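Inulin fructotransferase (Bacillus sp. snu-7, PDB 2INV) catalyses intramolecular fructosyl transfer on inulin, releasing difructose anhydride in a lyase-type reaction, and is built as a right-handed parallel beta-helix. Local coordinates at residues 266-271 with 291-296; 281-286 with 319-324; 40-45 with 75-80. All blocks are in the same frame, centred on the assembly; numbering follows the deposited sequence.

Contact 1: 266-271 with 291-296; sequences SVTSNR and ITANHI
Asn270 and Asn294 run alongside one another in the same direction, and their amides, only 7° from coplanar, are hydrogen-bonded in line, part of the row of asparagines that parallel beta-helices carry inside their turns. Asn294 OD1 takes two N-H groups of one residue, Asn270 N at 3.0 Å and Asn270 ND2 at 3.1 Å. Asn294 ND2 gives a nearly straight bond (177°) to Val267 O at 2.7 Å, from above that carbonyl plane. Asn270 in turn bonds the backbone Val244 O and Asn247 N of the preceding coil, and on the other side the Asn332 amide binds Ile291 O and Asn294 N.

Backbone bonds frame the amides. Thr292 N reaches Val267 O from the face opposite Asn294 ND2, and His295 N binds Asn270 O at 3.0 Å. A water donates to both Asn270 O and Ala293 O.

Apolar contacts are like on like. Ile291 CD1 comes within 3.7 Å of Val267 CB, while Thr292 CG2, set between its backbone N and carbonyl carbon (chi1 -167° for OG1), rests 3.5 Å from Thr268 CG2.

With an alanine at Asn294 both acceptor and donor are gone, which would probably leave buried Asn270 N short of a partner and the Asn270 amide less firmly held. Each amide thus satisfies buried backbone groups where the chain bends, and both planes are fixed by bonds at either end.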
loop_
_atom_site.group_PDB
_atom_site.type_symbol
_atom_site.label_atom_id
_atom_site.label_comp_id
_atom_site.label_asym_id
_atom_site.label_seq_id
_atom_site.Cartn_x
_atom_site.Cartn_y
_atom_site.Cartn_z
ATOM N N SER A 266 9.266 -5.432 -10.818
ATOM C CA SER A 266 9.551 -5.900 -9.470
ATOM C C SER A 266 8.345 -6.521 -8.788
ATOM O O SER A 266 7.261 -5.925 -8.747
ATOM C CB SER A 266 10.085 -4.745 -8.616
ATOM O OG SER A 266 10.241 -5.142 -7.269
ATOM N N VAL A 267 8.545 -7.722 -8.254
ATOM C CA VAL A 267 7.493 -8.431 -7.545
ATOM C C VAL A 267 8.041 -8.672 -6.143
ATOM O O VAL A 267 8.806 -9.614 -5.906
ATOM C CB VAL A 267 7.163 -9.753 -8.253
ATOM C CG1 VAL A 267 6.110 -10.522 -7.482
ATOM C CG2 VAL A 267 6.662 -9.456 -9.664
ATOM N N THR A 268 7.628 -7.807 -5.221
ATOM C CA THR A 268 8.110 -7.834 -3.851
ATOM C C THR A 268 7.040 -7.690 -2.771
ATOM O O THR A 268 6.020 -7.031 -2.975
ATOM C CB THR A 268 9.103 -6.679 -3.652
ATOM O OG1 THR A 268 10.043 -6.664 -4.734
ATOM C CG2 THR A 268 9.822 -6.817 -2.323
ATOM N N SER A 269 7.297 -8.300 -1.616
ATOM C CA SER A 269 6.394 -8.202 -0.471
ATOM C C SER A 269 4.975 -8.679 -0.776
ATOM O O SER A 269 4.004 -7.983 -0.490
ATOM C CB SER A 269 6.345 -6.748 0.008
ATOM O OG SER A 269 7.647 -6.272 0.291
ATOM N N ASN A 270 4.856 -9.870 -1.350
ATOM C CA ASN A 270 3.554 -10.428 -1.683
ATOM C C ASN A 270 3.338 -11.778 -1.026
ATOM O O ASN A 270 4.284 -12.449 -0.623
ATOM C CB ASN A 270 3.407 -10.596 -3.202
ATOM C CG ASN A 270 3.443 -9.278 -3.943
ATOM O OD1 ASN A 270 2.485 -8.501 -3.914
ATOM N ND2 ASN A 270 4.556 -9.016 -4.614
ATOM N N ARG A 271 2.070 -12.165 -0.938
ATOM C CA ARG A 271 1.677 -13.448 -0.376
ATOM C C ARG A 271 1.103 -14.265 -1.515
ATOM O O ARG A 271 0.078 -13.900 -2.081
ATOM C CB ARG A 271 0.626 -13.254 0.721
ATOM C CG ARG A 271 0.216 -14.559 1.441
ATOM C CD ARG A 271 -0.881 -15.315 0.705
ATOM N NE ARG A 271 -1.193 -16.589 1.351
ATOM C CZ ARG A 271 -2.429 -17.020 1.598
ATOM N NH1 ARG A 271 -3.478 -16.278 1.258
ATOM N NH2 ARG A 271 -2.621 -18.196 2.184
ATOM N N ILE A 291 12.429 -10.368 -7.944
ATOM C CA ILE A 291 11.400 -11.178 -7.298
ATOM C C ILE A 291 11.981 -11.429 -5.922
ATOM O O ILE A 291 12.816 -12.315 -5.748
ATOM C CB ILE A 291 11.217 -12.513 -8.017
ATOM C CG1 ILE A 291 11.146 -12.268 -9.527
ATOM C CG2 ILE A 291 9.951 -13.200 -7.520
ATOM C CD1 ILE A 291 9.924 -11.523 -9.962
ATOM N N THR A 292 11.532 -10.663 -4.937
ATOM C CA THR A 292 12.090 -10.803 -3.609
ATOM C C THR A 292 11.101 -10.547 -2.484
ATOM O O THR A 292 10.070 -9.905 -2.686
ATOM C CB THR A 292 13.278 -9.835 -3.477
ATOM O OG1 THR A 292 14.038 -10.139 -2.305
ATOM C CG2 THR A 292 12.780 -8.393 -3.401
ATOM N N ALA A 293 11.435 -11.049 -1.298
ATOM C CA ALA A 293 10.601 -10.866 -0.114
ATOM C C ALA A 293 9.153 -11.332 -0.291
ATOM O O ALA A 293 8.226 -10.699 0.222
ATOM C CB ALA A 293 10.619 -9.402 0.300
ATOM N N ASN A 294 8.962 -12.443 -0.994
ATOM C CA ASN A 294 7.620 -12.979 -1.221
ATOM C C ASN A 294 7.455 -14.319 -0.519
ATOM O O ASN A 294 8.414 -15.084 -0.385
ATOM C CB ASN A 294 7.371 -13.211 -2.716
ATOM C CG ASN A 294 7.439 -11.939 -3.529
ATOM O OD1 ASN A 294 6.558 -11.079 -3.448
ATOM N ND2 ASN A 294 8.503 -11.804 -4.313
ATOM N N HIS A 295 6.240 -14.607 -0.068
ATOM C CA HIS A 295 5.979 -15.896 0.556
ATOM C C HIS A 295 5.282 -16.724 -0.502
ATOM O O HIS A 295 4.186 -16.389 -0.953
ATOM C CB HIS A 295 5.082 -15.785 1.781
ATOM C CG HIS A 295 5.061 -17.027 2.616
ATOM N ND1 HIS A 295 4.426 -18.184 2.219
ATOM C CD2 HIS A 295 5.534 -17.266 3.861
ATOM C CE1 HIS A 295 4.500 -19.080 3.189
ATOM N NE2 HIS A 295 5.168 -18.546 4.196
ATOM N N ILE A 296 5.933 -17.808 -0.896
ATOM C CA ILE A 296 5.416 -18.674 -1.941
ATOM C C ILE A 296 5.049 -20.048 -1.402
ATOM O O ILE A 296 5.912 -20.864 -1.091
ATOM C CB ILE A 296 6.466 -18.774 -3.054
ATOM C CG1 ILE A 296 6.932 -17.355 -3.402
ATOM C CG2 ILE A 296 5.897 -19.472 -4.275
ATOM C CD1 ILE A 296 8.192 -17.283 -4.213
HETATM O O HOH W 1 5.713 -11.262 1.488
#

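Contact 2: 281-286 with 319-324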
loop_
_atom_site.group_PDB
_atom_site.type_symbol
_atom_site.label_atom_id
_atom_site.label_comp_id
_atom_site.label_asym_id
_atom_site.label_seq_id
_atom_site.Cartn_x
_atom_site.Cartn_y
_atom_site.Cartn_z
ATOM N N ARG A 281 5.452 -17.021 -12.976
ATOM C CA ARG A 281 6.097 -17.301 -14.258
ATOM C C ARG A 281 6.735 -16.124 -14.993
ATOM O O ARG A 281 6.119 -15.078 -15.189
ATOM C CB ARG A 281 5.105 -17.978 -15.201
ATOM C CG ARG A 281 4.481 -19.248 -14.649
ATOM C CD ARG A 281 3.632 -19.926 -15.714
ATOM N NE ARG A 281 2.550 -20.718 -15.135
ATOM C CZ ARG A 281 1.673 -21.417 -15.850
ATOM N NH1 ARG A 281 1.755 -21.423 -17.174
ATOM N NH2 ARG A 281 0.717 -22.110 -15.246
ATOM N N LEU A 282 7.983 -16.320 -15.401
ATOM C CA LEU A 282 8.729 -15.324 -16.166
ATOM C C LEU A 282 9.040 -16.016 -17.484
ATOM O O LEU A 282 9.978 -16.802 -17.613
ATOM C CB LEU A 282 10.010 -14.899 -15.442
ATOM C CG LEU A 282 9.946 -13.439 -14.974
ATOM C CD1 LEU A 282 8.770 -13.237 -14.036
ATOM C CD2 LEU A 282 11.248 -13.055 -14.287
ATOM N N LEU A 283 8.197 -15.715 -18.461
ATOM C CA LEU A 283 8.248 -16.311 -19.789
ATOM C C LEU A 283 8.685 -15.419 -20.935
ATOM O O LEU A 283 8.699 -14.196 -20.838
ATOM C CB LEU A 283 6.861 -16.850 -20.132
ATOM C CG LEU A 283 6.159 -17.580 -18.988
ATOM C CD1 LEU A 283 4.699 -17.825 -19.322
ATOM C CD2 LEU A 283 6.894 -18.877 -18.733
ATOM N N ASN A 284 9.034 -16.078 -22.031
ATOM C CA ASN A 284 9.432 -15.424 -23.259
ATOM C C ASN A 284 10.406 -14.270 -23.040
ATOM O O ASN A 284 10.116 -13.115 -23.353
ATOM C CB ASN A 284 8.160 -14.963 -23.964
ATOM C CG ASN A 284 7.117 -16.066 -24.023
ATOM O OD1 ASN A 284 5.914 -15.814 -23.913
ATOM N ND2 ASN A 284 7.580 -17.303 -24.166
ATOM N N GLY A 285 11.550 -14.613 -22.460
ATOM C CA GLY A 285 12.603 -13.654 -22.205
ATOM C C GLY A 285 12.317 -12.431 -21.357
ATOM O O GLY A 285 12.257 -11.319 -21.880
ATOM N N CYS A 286 12.159 -12.612 -20.051
ATOM C CA CYS A 286 11.946 -11.469 -19.172
ATOM C C CYS A 286 13.345 -11.138 -18.681
ATOM O O CYS A 286 14.082 -12.031 -18.252
ATOM C CB CYS A 286 11.032 -11.834 -17.997
ATOM S SG CYS A 286 9.309 -12.114 -18.458
ATOM N N VAL A 319 7.660 -24.153 -9.059
ATOM C CA VAL A 319 6.667 -23.249 -8.487
ATOM C C VAL A 319 6.982 -21.874 -9.057
ATOM O O VAL A 319 6.086 -21.053 -9.281
ATOM C CB VAL A 319 6.765 -23.188 -6.950
ATOM C CG1 VAL A 319 6.834 -24.592 -6.378
ATOM C CG2 VAL A 319 7.991 -22.395 -6.536
ATOM N N VAL A 320 8.273 -21.636 -9.272
ATOM C CA VAL A 320 8.745 -20.387 -9.842
ATOM C C VAL A 320 9.528 -20.755 -11.087
ATOM O O VAL A 320 10.549 -21.457 -11.023
ATOM C CB VAL A 320 9.636 -19.612 -8.857
ATOM C CG1 VAL A 320 10.298 -18.437 -9.571
ATOM C CG2 VAL A 320 8.798 -19.110 -7.692
ATOM N N HIS A 321 9.033 -20.261 -12.215
ATOM C CA HIS A 321 9.612 -20.552 -13.513
ATOM C C HIS A 321 10.218 -19.300 -14.149
ATOM O O HIS A 321 9.519 -18.311 -14.396
ATOM C CB HIS A 321 8.500 -21.135 -14.379
ATOM C CG HIS A 321 8.964 -21.696 -15.680
ATOM N ND1 HIS A 321 9.286 -20.909 -16.763
ATOM C CD2 HIS A 321 9.134 -22.978 -16.081
ATOM C CE1 HIS A 321 9.631 -21.683 -17.777
ATOM N NE2 HIS A 321 9.546 -22.941 -17.389
ATOM N N ILE A 322 11.523 -19.350 -14.419
ATOM C CA ILE A 322 12.224 -18.207 -15.004
ATOM C C ILE A 322 12.891 -18.501 -16.347
ATOM O O ILE A 322 13.708 -19.428 -16.473
ATOM C CB ILE A 322 13.316 -17.688 -14.057
ATOM C CG1 ILE A 322 12.737 -17.492 -12.648
ATOM C CG2 ILE A 322 13.868 -16.365 -14.579
ATOM C CD1 ILE A 322 11.702 -16.402 -12.541
ATOM N N ALA A 323 12.530 -17.695 -17.341
ATOM C CA ALA A 323 13.084 -17.805 -18.679
ATOM C C ALA A 323 13.403 -16.362 -19.047
ATOM O O ALA A 323 12.519 -15.594 -19.430
ATOM C CB ALA A 323 12.062 -18.381 -19.648
ATOM N N GLY A 324 14.669 -15.995 -18.906
ATOM C CA GLY A 324 15.096 -14.645 -19.215
ATOM C C GLY A 324 16.483 -14.432 -18.647
ATOM O O GLY A 324 17.120 -15.395 -18.200
#
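Leu282 and His321 are joined by a backbone bond, Leu282 N to His321 O at 2.7 Å, that ties two successive coils of the right-handed parallel beta-helix. Strands 281-283 and 320-323 run in the same direction, 17° apart, with axes 4.7 Å from each other at closest. The return bond, Ala323 N to Leu282 O, is equally short but more bent (133°), and Ala323 CB sits beside the same oxygen.

On one face the side chains of Leu282 and Ile322 follow the parallel register and extend together: Ile322 CG1 is anti to its carbonyl carbon (chi1 -50°), and the chain folds back so that CD1 arrives 3.7 Å from Leu282 CB and 3.8 Å from Leu282 CD2. Phe259 from the preceding coil and Ile355 from the following one extend this apolar row. Leu283, paired in register with Ala323, instead reaches back diagonally to His321 and crosses it at about a right angle, its CD2 lying 3.7 Å from His321 ND1, a buried nitrogen with no polar partner in the model.

Farther out, the His321 ring stacks with Tyr317, and the Arg281 guanidinium leads away to the carbonyls of Arg254 and Gly278, so its charged end is held by loops. Where the chain turns its corner, Asn284 OD1 is hydrogen-bonded to Thr260 OG1, and hydrogen bonds from Asn361 ND2 and Asn327 ND2 hold Gly324 O and Cys286 O. Beyond that corner Cys286 N bonds Ala323 O at 3.1 Å, lying in the carbonyl plane on a lone pair of the oxygen.

Contact 3: 40-45 with 75-80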
loop_
_atom_site.group_PDB
_atom_site.type_symbol
_atom_site.label_atom_id
_atom_site.label_comp_id
_atom_site.label_asym_id
_atom_site.label_seq_id
_atom_site.Cartn_x
_atom_site.Cartn_y
_atom_site.Cartn_z
ATOM N N ASP A 40 -26.307 6.852 -21.721
ATOM C CA ASP A 40 -27.027 8.102 -21.952
ATOM C C ASP A 40 -26.380 9.223 -21.149
ATOM O O ASP A 40 -26.384 10.373 -21.588
ATOM C CB ASP A 40 -28.509 7.993 -21.578
ATOM C CG ASP A 40 -29.327 9.174 -22.090
ATOM O OD1 ASP A 40 -29.421 9.352 -23.323
ATOM O OD2 ASP A 40 -29.876 9.927 -21.261
ATOM N N ILE A 41 -25.827 8.903 -19.979
ATOM C CA ILE A 41 -25.169 9.940 -19.191
ATOM C C ILE A 41 -23.915 10.407 -19.922
ATOM O O ILE A 41 -23.688 11.600 -20.065
ATOM C CB ILE A 41 -24.775 9.450 -17.778
ATOM C CG1 ILE A 41 -26.026 9.309 -16.906
ATOM C CG2 ILE A 41 -23.814 10.444 -17.142
ATOM C CD1 ILE A 41 -25.797 8.544 -15.620
ATOM N N ILE A 42 -23.103 9.466 -20.390
ATOM C CA ILE A 42 -21.885 9.827 -21.112
ATOM C C ILE A 42 -22.261 10.648 -22.338
ATOM O O ILE A 42 -21.521 11.548 -22.741
ATOM C CB ILE A 42 -21.091 8.588 -21.581
ATOM C CG1 ILE A 42 -20.568 7.818 -20.370
ATOM C CG2 ILE A 42 -19.913 9.029 -22.458
ATOM C CD1 ILE A 42 -19.926 6.487 -20.712
ATOM N N ALA A 43 -23.415 10.344 -22.926
ATOM C CA ALA A 43 -23.876 11.073 -24.094
ATOM C C ALA A 43 -24.196 12.510 -23.693
ATOM O O ALA A 43 -24.006 13.430 -24.481
ATOM C CB ALA A 43 -25.107 10.394 -24.689
ATOM N N ASP A 44 -24.668 12.708 -22.466
ATOM C CA ASP A 44 -24.992 14.054 -22.003
ATOM C C ASP A 44 -23.722 14.830 -21.683
ATOM O O ASP A 44 -23.680 16.050 -21.834
ATOM C CB ASP A 44 -25.874 14.021 -20.753
ATOM C CG ASP A 44 -26.257 15.418 -20.280
ATOM O OD1 ASP A 44 -27.075 16.082 -20.956
ATOM O OD2 ASP A 44 -25.725 15.858 -19.237
ATOM N N ILE A 45 -22.692 14.119 -21.236
ATOM C CA ILE A 45 -21.420 14.744 -20.902
ATOM C C ILE A 45 -20.802 15.276 -22.188
ATOM O O ILE A 45 -20.335 16.417 -22.237
ATOM C CB ILE A 45 -20.455 13.728 -20.263
ATOM C CG1 ILE A 45 -21.027 13.250 -18.925
ATOM C CG2 ILE A 45 -19.078 14.359 -20.061
ATOM C CD1 ILE A 45 -20.213 12.154 -18.263
ATOM N N VAL A 75 -16.877 3.793 -22.710
ATOM C CA VAL A 75 -16.329 4.965 -22.055
ATOM C C VAL A 75 -15.281 5.604 -22.934
ATOM O O VAL A 75 -14.210 5.048 -23.168
ATOM C CB VAL A 75 -15.713 4.599 -20.688
ATOM C CG1 VAL A 75 -15.132 5.837 -20.028
ATOM C CG2 VAL A 75 -16.779 3.967 -19.806
ATOM N N ASP A 76 -15.602 6.794 -23.422
ATOM C CA ASP A 76 -14.696 7.517 -24.292
ATOM C C ASP A 76 -14.433 8.949 -23.848
ATOM O O ASP A 76 -14.128 9.805 -24.665
ATOM C CB ASP A 76 -15.229 7.488 -25.727
ATOM C CG ASP A 76 -16.561 8.186 -25.862
ATOM O OD1 ASP A 76 -17.310 8.266 -24.860
ATOM O OD2 ASP A 76 -16.881 8.644 -26.976
ATOM N N VAL A 77 -14.581 9.218 -22.560
ATOM C CA VAL A 77 -14.269 10.534 -22.079
ATOM C C VAL A 77 -13.214 10.417 -21.005
ATOM O O VAL A 77 -13.260 9.526 -20.150
ATOM C CB VAL A 77 -15.513 11.305 -21.580
ATOM C CG1 VAL A 77 -16.261 10.549 -20.564
ATOM C CG2 VAL A 77 -15.053 12.620 -20.971
ATOM N N SER A 78 -12.241 11.313 -21.090
ATOM C CA SER A 78 -11.161 11.343 -20.147
ATOM C C SER A 78 -11.621 11.890 -18.822
ATOM O O SER A 78 -12.524 12.730 -18.752
ATOM C CB SER A 78 -10.018 12.199 -20.683
ATOM O OG SER A 78 -9.205 11.454 -21.581
ATOM N N TYR A 79 -10.978 11.396 -17.771
ATOM C CA TYR A 79 -11.264 11.826 -16.412
ATOM C C TYR A 79 -12.695 11.467 -15.969
ATOM O O TYR A 79 -13.326 12.206 -15.215
ATOM C CB TYR A 79 -11.029 13.344 -16.286
ATOM C CG TYR A 79 -9.905 13.912 -17.158
ATOM C CD1 TYR A 79 -8.564 13.557 -16.958
ATOM C CD2 TYR A 79 -10.187 14.846 -18.163
ATOM C CE1 TYR A 79 -7.538 14.134 -17.741
ATOM C CE2 TYR A 79 -9.172 15.418 -18.937
ATOM C CZ TYR A 79 -7.854 15.058 -18.722
ATOM O OH TYR A 79 -6.866 15.637 -19.494
ATOM N N LEU A 80 -13.208 10.331 -16.439
ATOM C CA LEU A 80 -14.551 9.880 -16.060
ATOM C C LEU A 80 -14.390 9.032 -14.806
ATOM O O LEU A 80 -13.532 8.146 -14.752
ATOM C CB LEU A 80 -15.189 9.022 -17.163
ATOM C CG LEU A 80 -16.712 9.050 -17.327
ATOM C CD1 LEU A 80 -17.200 7.629 -17.586
ATOM C CD2 LEU A 80 -17.382 9.622 -16.095
#
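This is an apolar contact between a helix and a turn, near the N-terminal end of the chain: one side of helix 30-48 lies against the bend that leads from strand 73-75 to strand 80-84. Ile42 and Ile45, three residues apart and so on the same side of the helix, both direct their CB toward the bend, and they make all the contacts of residues 40-45 with it.

Ile42 has its CG1 anti to the carbonyl carbon (chi1 -65°) and an extended chain (chi2 173°), which carries CD1 forward to 4.1 Å from Val75 CG2 and 4.3 Å from Leu80 CD1. The Ile42 and Val75 side chains cross at about a right angle. On the other branch, Ile42 CG2 lies 4.4 Å from Val77 CG1.

In the parallel beta-helix the core of the end coil of the stack, here the first, would face solvent, and a helix laid over it is a familiar cap; helix 30-48 is consistent with that role, for Ile45 and Ile41 also touch Tyr15 and strand 58-62.

Ile45 meets Leu80 and Val77 as well, with its CD1 4.4 Å from Leu80 CD2 and its CG2 4.5 Å from Val77 CG2. At the border, Asp76 OD1 lies 3.6 Å from Ile42 CG2, and Asp76 OD2 makes a salt bridge with Lys46, one turn on from Ile42 in the same helix.

How the contacts relate
Along the chain contact 3 comes first and closes before the other two open; contacts 1 and 2 then interlock, their segments alternating as 266-271, 281-286, 291-296 and 319-324. Strand 285-299 serves both, and their centres lie 15 Å apart. They touch directly, Ile296 CD1 meeting Val320 CG2 at 4.0 Å. Contact 3 lies on the opposite side of the chain's centre, about 38 Å from contact 1 and 40 Å from contact 2 between centres. As the chain turns a corner at 284, before strand 285-299, contacts 1 and 2 join coils on different faces of the beta-helix; contact 3 probably belongs to the cap over its N-terminal end. Contacts 1 and 3 both border the third subunit.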